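Local coordinates for cell division control protein 73 (Saccharomyces cerevisiae, PDB 3V46) that acts in the PAF1 complex in RNA polymerase II transcription elongation and histone modification, its C-terminal Ras-like domain promoting the complex's association with chromatin, at residues F112-D125 with V131-K143. Numbering follows the deposited sequence.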
loop_
_atom_site.group_PDB
_atom_site.type_symbol
_atom_site.label_atom_id
_atom_site.label_comp_id
_atom_site.label_asym_id
_atom_site.label_seq_id
_atom_site.Cartn_x
_atom_site.Cartn_y
_atom_site.Cartn_z
ATOM N N PHE A 112 7.299 7.912 -7.698
ATOM C CA PHE A 112 5.858 8.158 -7.614
ATOM C C PHE A 112 5.264 8.700 -8.907
ATOM O O PHE A 112 4.052 8.893 -9.010
ATOM C CB PHE A 112 5.538 9.044 -6.412
ATOM C CG PHE A 112 5.866 8.384 -5.101
ATOM C CD1 PHE A 112 5.414 7.104 -4.830
ATOM C CD2 PHE A 112 6.663 9.017 -4.161
ATOM C CE1 PHE A 112 5.738 6.483 -3.647
ATOM C CE2 PHE A 112 6.985 8.401 -2.981
ATOM C CZ PHE A 112 6.521 7.126 -2.722
ATOM N N GLN A 113 6.117 8.899 -9.903
ATOM C CA GLN A 113 5.651 9.189 -11.243
ATOM C C GLN A 113 5.212 7.900 -11.930
ATOM O O GLN A 113 4.380 7.923 -12.832
ATOM C CB GLN A 113 6.747 9.870 -12.058
ATOM C CG GLN A 113 6.784 11.373 -11.895
ATOM C CD GLN A 113 7.744 12.039 -12.861
ATOM O OE1 GLN A 113 8.936 12.180 -12.577
ATOM N NE2 GLN A 113 7.227 12.458 -14.012
ATOM N N ARG A 114 5.763 6.770 -11.502
ATOM C CA ARG A 114 5.472 5.520 -12.185
ATOM C C ARG A 114 4.857 4.431 -11.305
ATOM O O ARG A 114 4.374 3.429 -11.838
ATOM C CB ARG A 114 6.728 5.001 -12.884
ATOM C CG ARG A 114 7.874 4.676 -11.965
ATOM C CD ARG A 114 9.100 4.315 -12.785
ATOM N NE ARG A 114 8.834 3.153 -13.624
ATOM C CZ ARG A 114 9.371 2.938 -14.822
ATOM N NH1 ARG A 114 10.224 3.805 -15.352
ATOM N NH2 ARG A 114 9.052 1.841 -15.488
ATOM N N CYS A 115 4.863 4.627 -9.981
ATOM C CA CYS A 115 4.197 3.723 -9.043
ATOM C C CYS A 115 3.280 4.571 -8.172
ATOM O O CYS A 115 3.664 5.641 -7.709
ATOM C CB CYS A 115 5.179 2.970 -8.114
ATOM S SG CYS A 115 6.435 1.898 -8.896
ATOM N N LYS A 116 2.076 4.081 -7.931
ATOM C CA LYS A 116 1.120 4.776 -7.087
ATOM C C LYS A 116 1.542 4.724 -5.628
ATOM O O LYS A 116 1.785 3.655 -5.080
ATOM C CB LYS A 116 -0.254 4.137 -7.264
ATOM C CG LYS A 116 -1.298 4.679 -6.346
ATOM C CD LYS A 116 -1.896 5.920 -6.905
ATOM C CE LYS A 116 -3.022 6.426 -6.029
ATOM N NZ LYS A 116 -3.528 7.713 -6.537
ATOM N N GLY A 117 1.647 5.891 -5.004
ATOM C CA GLY A 117 1.988 5.988 -3.600
ATOM C C GLY A 117 0.818 6.411 -2.723
ATOM O O GLY A 117 -0.057 7.174 -3.147
ATOM N N TYR A 118 0.827 5.907 -1.493
ATOM C CA TYR A 118 -0.163 6.240 -0.474
ATOM C C TYR A 118 0.548 6.594 0.817
ATOM O O TYR A 118 1.603 6.034 1.128
ATOM C CB TYR A 118 -1.094 5.052 -0.192
ATOM C CG TYR A 118 -1.959 4.652 -1.357
ATOM C CD1 TYR A 118 -1.522 3.711 -2.277
ATOM C CD2 TYR A 118 -3.206 5.220 -1.547
ATOM C CE1 TYR A 118 -2.293 3.339 -3.333
ATOM C CE2 TYR A 118 -4.000 4.846 -2.622
ATOM C CZ TYR A 118 -3.530 3.902 -3.505
ATOM O OH TYR A 118 -4.295 3.521 -4.582
ATOM N N TYR A 119 -0.031 7.531 1.559
ATOM C CA TYR A 119 0.427 7.865 2.892
ATOM C C TYR A 119 -0.797 7.891 3.812
ATOM O O TYR A 119 -1.635 8.776 3.716
ATOM C CB TYR A 119 1.140 9.224 2.924
ATOM C CG TYR A 119 1.595 9.615 4.309
ATOM C CD1 TYR A 119 2.732 9.049 4.873
ATOM C CD2 TYR A 119 0.895 10.554 5.053
ATOM C CE1 TYR A 119 3.154 9.390 6.136
ATOM C CE2 TYR A 119 1.315 10.914 6.318
ATOM C CZ TYR A 119 2.441 10.325 6.856
ATOM O OH TYR A 119 2.872 10.682 8.108
ATOM N N PHE A 120 -0.898 6.905 4.690
ATOM C CA PHE A 120 -2.008 6.811 5.630
ATOM C C PHE A 120 -1.604 7.408 6.969
ATOM O O PHE A 120 -0.482 7.195 7.452
ATOM C CB PHE A 120 -2.417 5.343 5.844
ATOM C CG PHE A 120 -3.245 4.763 4.731
ATOM C CD1 PHE A 120 -2.649 4.300 3.568
ATOM C CD2 PHE A 120 -4.622 4.661 4.861
ATOM C CE1 PHE A 120 -3.416 3.752 2.556
ATOM C CE2 PHE A 120 -5.390 4.105 3.857
ATOM C CZ PHE A 120 -4.788 3.662 2.701
ATOM N N HIS A 121 -2.518 8.160 7.571
ATOM C CA HIS A 121 -2.263 8.746 8.875
ATOM C C HIS A 121 -3.575 9.022 9.598
ATOM O O HIS A 121 -4.652 8.969 9.003
ATOM C CB HIS A 121 -1.466 10.040 8.732
ATOM C CG HIS A 121 -2.219 11.128 8.040
ATOM N ND1 HIS A 121 -2.770 12.197 8.716
ATOM C CD2 HIS A 121 -2.526 11.309 6.735
ATOM C CE1 HIS A 121 -3.382 12.989 7.854
ATOM N NE2 HIS A 121 -3.252 12.472 6.647
ATOM N N PHE A 122 -3.485 9.281 10.890
ATOM C CA PHE A 122 -4.676 9.582 11.666
ATOM C C PHE A 122 -5.082 11.026 11.495
ATOM O O PHE A 122 -4.237 11.925 11.456
ATOM C CB PHE A 122 -4.457 9.294 13.146
ATOM C CG PHE A 122 -4.460 7.832 13.483
ATOM C CD1 PHE A 122 -5.493 7.017 13.056
ATOM C CD2 PHE A 122 -3.437 7.278 14.222
ATOM C CE1 PHE A 122 -5.505 5.671 13.363
ATOM C CE2 PHE A 122 -3.439 5.929 14.534
ATOM C CZ PHE A 122 -4.474 5.126 14.103
ATOM N N ALA A 123 -6.389 11.233 11.400
ATOM C CA ALA A 123 -6.965 12.561 11.415
ATOM C C ALA A 123 -6.444 13.288 12.647
ATOM O O ALA A 123 -6.485 12.748 13.753
ATOM C CB ALA A 123 -8.468 12.459 11.460
ATOM N N GLY A 124 -5.941 14.503 12.449
ATOM C CA GLY A 124 -5.395 15.285 13.541
ATOM C C GLY A 124 -3.882 15.342 13.529
ATOM O O GLY A 124 -3.293 16.335 13.939
ATOM N N ASP A 125 -3.248 14.273 13.056
ATOM C CA ASP A 125 -1.792 14.217 12.991
ATOM C C ASP A 125 -1.301 14.875 11.716
ATOM O O ASP A 125 -1.775 14.553 10.634
ATOM C CB ASP A 125 -1.293 12.773 13.021
ATOM C CG ASP A 125 -1.542 12.097 14.342
ATOM O OD1 ASP A 125 -1.731 12.819 15.348
ATOM O OD2 ASP A 125 -1.539 10.845 14.372
ATOM N N VAL A 131 6.634 14.897 2.889
ATOM C CA VAL A 131 5.604 13.960 2.425
ATOM C C VAL A 131 4.477 14.696 1.689
ATOM O O VAL A 131 3.943 14.216 0.685
ATOM C CB VAL A 131 5.044 13.136 3.602
ATOM C CG1 VAL A 131 3.875 12.263 3.156
ATOM C CG2 VAL A 131 6.147 12.275 4.223
ATOM N N GLN A 132 4.100 15.867 2.175
ATOM C CA GLN A 132 3.082 16.656 1.503
ATOM C C GLN A 132 3.486 16.929 0.053
ATOM O O GLN A 132 2.640 16.943 -0.843
ATOM C CB GLN A 132 2.863 17.979 2.239
ATOM C CG GLN A 132 1.542 18.641 1.908
ATOM C CD GLN A 132 0.366 17.918 2.522
ATOM O OE1 GLN A 132 0.132 17.998 3.724
ATOM N NE2 GLN A 132 -0.374 17.192 1.699
ATOM N N GLN A 133 4.779 17.136 -0.184
ATOM C CA GLN A 133 5.244 17.451 -1.531
ATOM C C GLN A 133 5.300 16.233 -2.449
ATOM O O GLN A 133 5.225 16.370 -3.665
ATOM C CB GLN A 133 6.618 18.129 -1.490
ATOM C CG GLN A 133 6.638 19.433 -0.701
ATOM C CD GLN A 133 5.469 20.323 -1.060
ATOM O OE1 GLN A 133 5.253 20.632 -2.233
ATOM N NE2 GLN A 133 4.700 20.737 -0.052
ATOM N N TRP A 134 5.435 15.042 -1.875
ATOM C CA TRP A 134 5.451 13.833 -2.691
ATOM C C TRP A 134 4.130 13.656 -3.404
ATOM O O TRP A 134 3.064 13.990 -2.861
ATOM C CB TRP A 134 5.690 12.584 -1.851
ATOM C CG TRP A 134 7.047 12.478 -1.220
ATOM C CD1 TRP A 134 8.156 13.234 -1.495
ATOM C CD2 TRP A 134 7.434 11.564 -0.185
ATOM N NE1 TRP A 134 9.205 12.843 -0.691
ATOM C CE2 TRP A 134 8.789 11.813 0.111
ATOM C CE3 TRP A 134 6.766 10.552 0.512
ATOM C CZ2 TRP A 134 9.482 11.093 1.083
ATOM C CZ3 TRP A 134 7.460 9.837 1.473
ATOM C CH2 TRP A 134 8.801 10.111 1.750
ATOM N N ASN A 135 4.217 13.105 -4.614
ATOM C CA ASN A 135 3.062 12.715 -5.396
ATOM C C ASN A 135 2.479 11.416 -4.866
ATOM O O ASN A 135 2.483 10.395 -5.558
ATOM C CB ASN A 135 3.482 12.525 -6.847
ATOM C CG ASN A 135 2.308 12.224 -7.770
ATOM O OD1 ASN A 135 1.219 12.770 -7.609
ATOM N ND2 ASN A 135 2.533 11.360 -8.747
ATOM N N VAL A 136 2.006 11.467 -3.628
ATOM C CA VAL A 136 1.327 10.343 -3.001
ATOM C C VAL A 136 -0.050 10.784 -2.504
ATOM O O VAL A 136 -0.282 11.957 -2.188
ATOM C CB VAL A 136 2.150 9.729 -1.818
ATOM C CG1 VAL A 136 3.530 9.288 -2.296
ATOM C CG2 VAL A 136 2.241 10.691 -0.642
ATOM N N GLU A 137 -0.973 9.834 -2.446
ATOM C CA GLU A 137 -2.303 10.119 -1.967
ATOM C C GLU A 137 -2.305 10.009 -0.450
ATOM O O GLU A 137 -1.909 8.989 0.092
ATOM C CB GLU A 137 -3.288 9.137 -2.593
ATOM C CG GLU A 137 -4.708 9.329 -2.169
ATOM C CD GLU A 137 -5.681 8.615 -3.080
ATOM O OE1 GLU A 137 -6.783 8.309 -2.611
ATOM O OE2 GLU A 137 -5.354 8.353 -4.256
ATOM N N LYS A 138 -2.707 11.077 0.230
ATOM C CA LYS A 138 -2.784 11.086 1.682
ATOM C C LYS A 138 -4.187 10.671 2.102
ATOM O O LYS A 138 -5.180 11.277 1.678
ATOM C CB LYS A 138 -2.480 12.483 2.234
ATOM C CG LYS A 138 -1.047 12.968 2.018
ATOM C CD LYS A 138 -0.820 13.560 0.633
ATOM C CE LYS A 138 0.643 13.946 0.449
ATOM N NZ LYS A 138 0.972 14.371 -0.930
ATOM N N VAL A 139 -4.273 9.659 2.962
ATOM C CA VAL A 139 -5.547 9.093 3.368
ATOM C C VAL A 139 -5.651 9.107 4.893
ATOM O O VAL A 139 -4.762 8.605 5.586
ATOM C CB VAL A 139 -5.685 7.649 2.845
ATOM C CG1 VAL A 139 -7.035 7.068 3.229
ATOM C CG2 VAL A 139 -5.495 7.615 1.337
ATOM N N GLU A 140 -6.734 9.690 5.407
ATOM C CA GLU A 140 -6.936 9.820 6.848
ATOM C C GLU A 140 -7.854 8.740 7.407
ATOM O O GLU A 140 -8.843 8.355 6.778
ATOM C CB GLU A 140 -7.512 11.202 7.190
ATOM C CG GLU A 140 -6.491 12.322 7.094
ATOM C CD GLU A 140 -7.043 13.688 7.490
ATOM O OE1 GLU A 140 -6.375 14.697 7.189
ATOM O OE2 GLU A 140 -8.127 13.755 8.099
ATOM N N LEU A 141 -7.497 8.250 8.588
ATOM C CA LEU A 141 -8.355 7.372 9.379
ATOM C C LEU A 141 -8.619 8.050 10.718
ATOM O O LEU A 141 -7.740 8.736 11.248
ATOM C CB LEU A 141 -7.680 6.017 9.629
ATOM C CG LEU A 141 -7.396 5.150 8.414
ATOM C CD1 LEU A 141 -6.651 3.900 8.851
ATOM C CD2 LEU A 141 -8.684 4.790 7.705
ATOM N N ASP A 142 -9.819 7.869 11.263
ATOM C CA ASP A 142 -10.129 8.373 12.599
ATOM C C ASP A 142 -9.361 7.546 13.624
ATOM O O ASP A 142 -9.272 6.333 13.508
ATOM C CB ASP A 142 -11.627 8.261 12.901
ATOM C CG ASP A 142 -12.473 9.294 12.166
ATOM O OD1 ASP A 142 -11.945 10.347 11.735
ATOM O OD2 ASP A 142 -13.698 9.054 12.050
ATOM N N LYS A 143 -8.812 8.195 14.639
ATOM C CA LYS A 143 -8.117 7.480 15.697
ATOM C C LYS A 143 -9.075 6.606 16.501
ATOM O O LYS A 143 -8.739 5.478 16.846
ATOM C CB LYS A 143 -7.411 8.464 16.637
ATOM C CG LYS A 143 -6.401 9.354 15.942
ATOM C CD LYS A 143 -5.624 10.215 16.935
ATOM C CE LYS A 143 -4.595 11.075 16.217
ATOM N NZ LYS A 143 -4.093 12.192 17.061
HETATM O O HOH W 1 1.554 8.237 -6.698
HETATM O O HOH W 2 -8.839 11.191 14.666
#
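The carbonyl O of E137 takes one hydrogen bond from strand 116-122, donated by Y119 N at 2.8 Å with an N-H...O angle of 163°; the CA-H of Y118 adds a weaker contact, its CA 3.3 Å from E137 O. The parallel ladder runs on in this way to A123 N on L141 O. G117 suits its place because a CB there would clash with V136 CG1. That methyl instead sits over the centre of the F112 ring, 3.5 Å from its centroid, a CH-pi contact. The flat rings of Y119 and F120 suit the branched valines that meet them: V131 CG1 lies over one face of Y119, and V139 CB over one face of F120, with V139 CG1 3.4 Å from F120 CE2. K116, bent at chi2 (84°), swings back so that NZ meets E137 OE2 at 3.0 Å, nearly along the C-O axis; OE1 of the same carboxylate bonds to Y155. K138 NZ holds the carbonyls of Q132, W134 and V136, tying the end of helix 129-133 to its strand. Beyond the ladder, extended K143 passes F122 CB and brings NZ to D125 OD1, 3.0 Å away, from above the carboxylate plane. With an alanine at D125, the K143 ammonium would probably lose its charge mate and be left to swing. The whole is a beta-alpha-beta unit at one margin of the Ras-like sheet: strand 88-92 flanks 116-122, 136-141 is outermost, helix 129-133 sets V131 against Y119, and helix 149-166 packs on the other face, over V139 and L141.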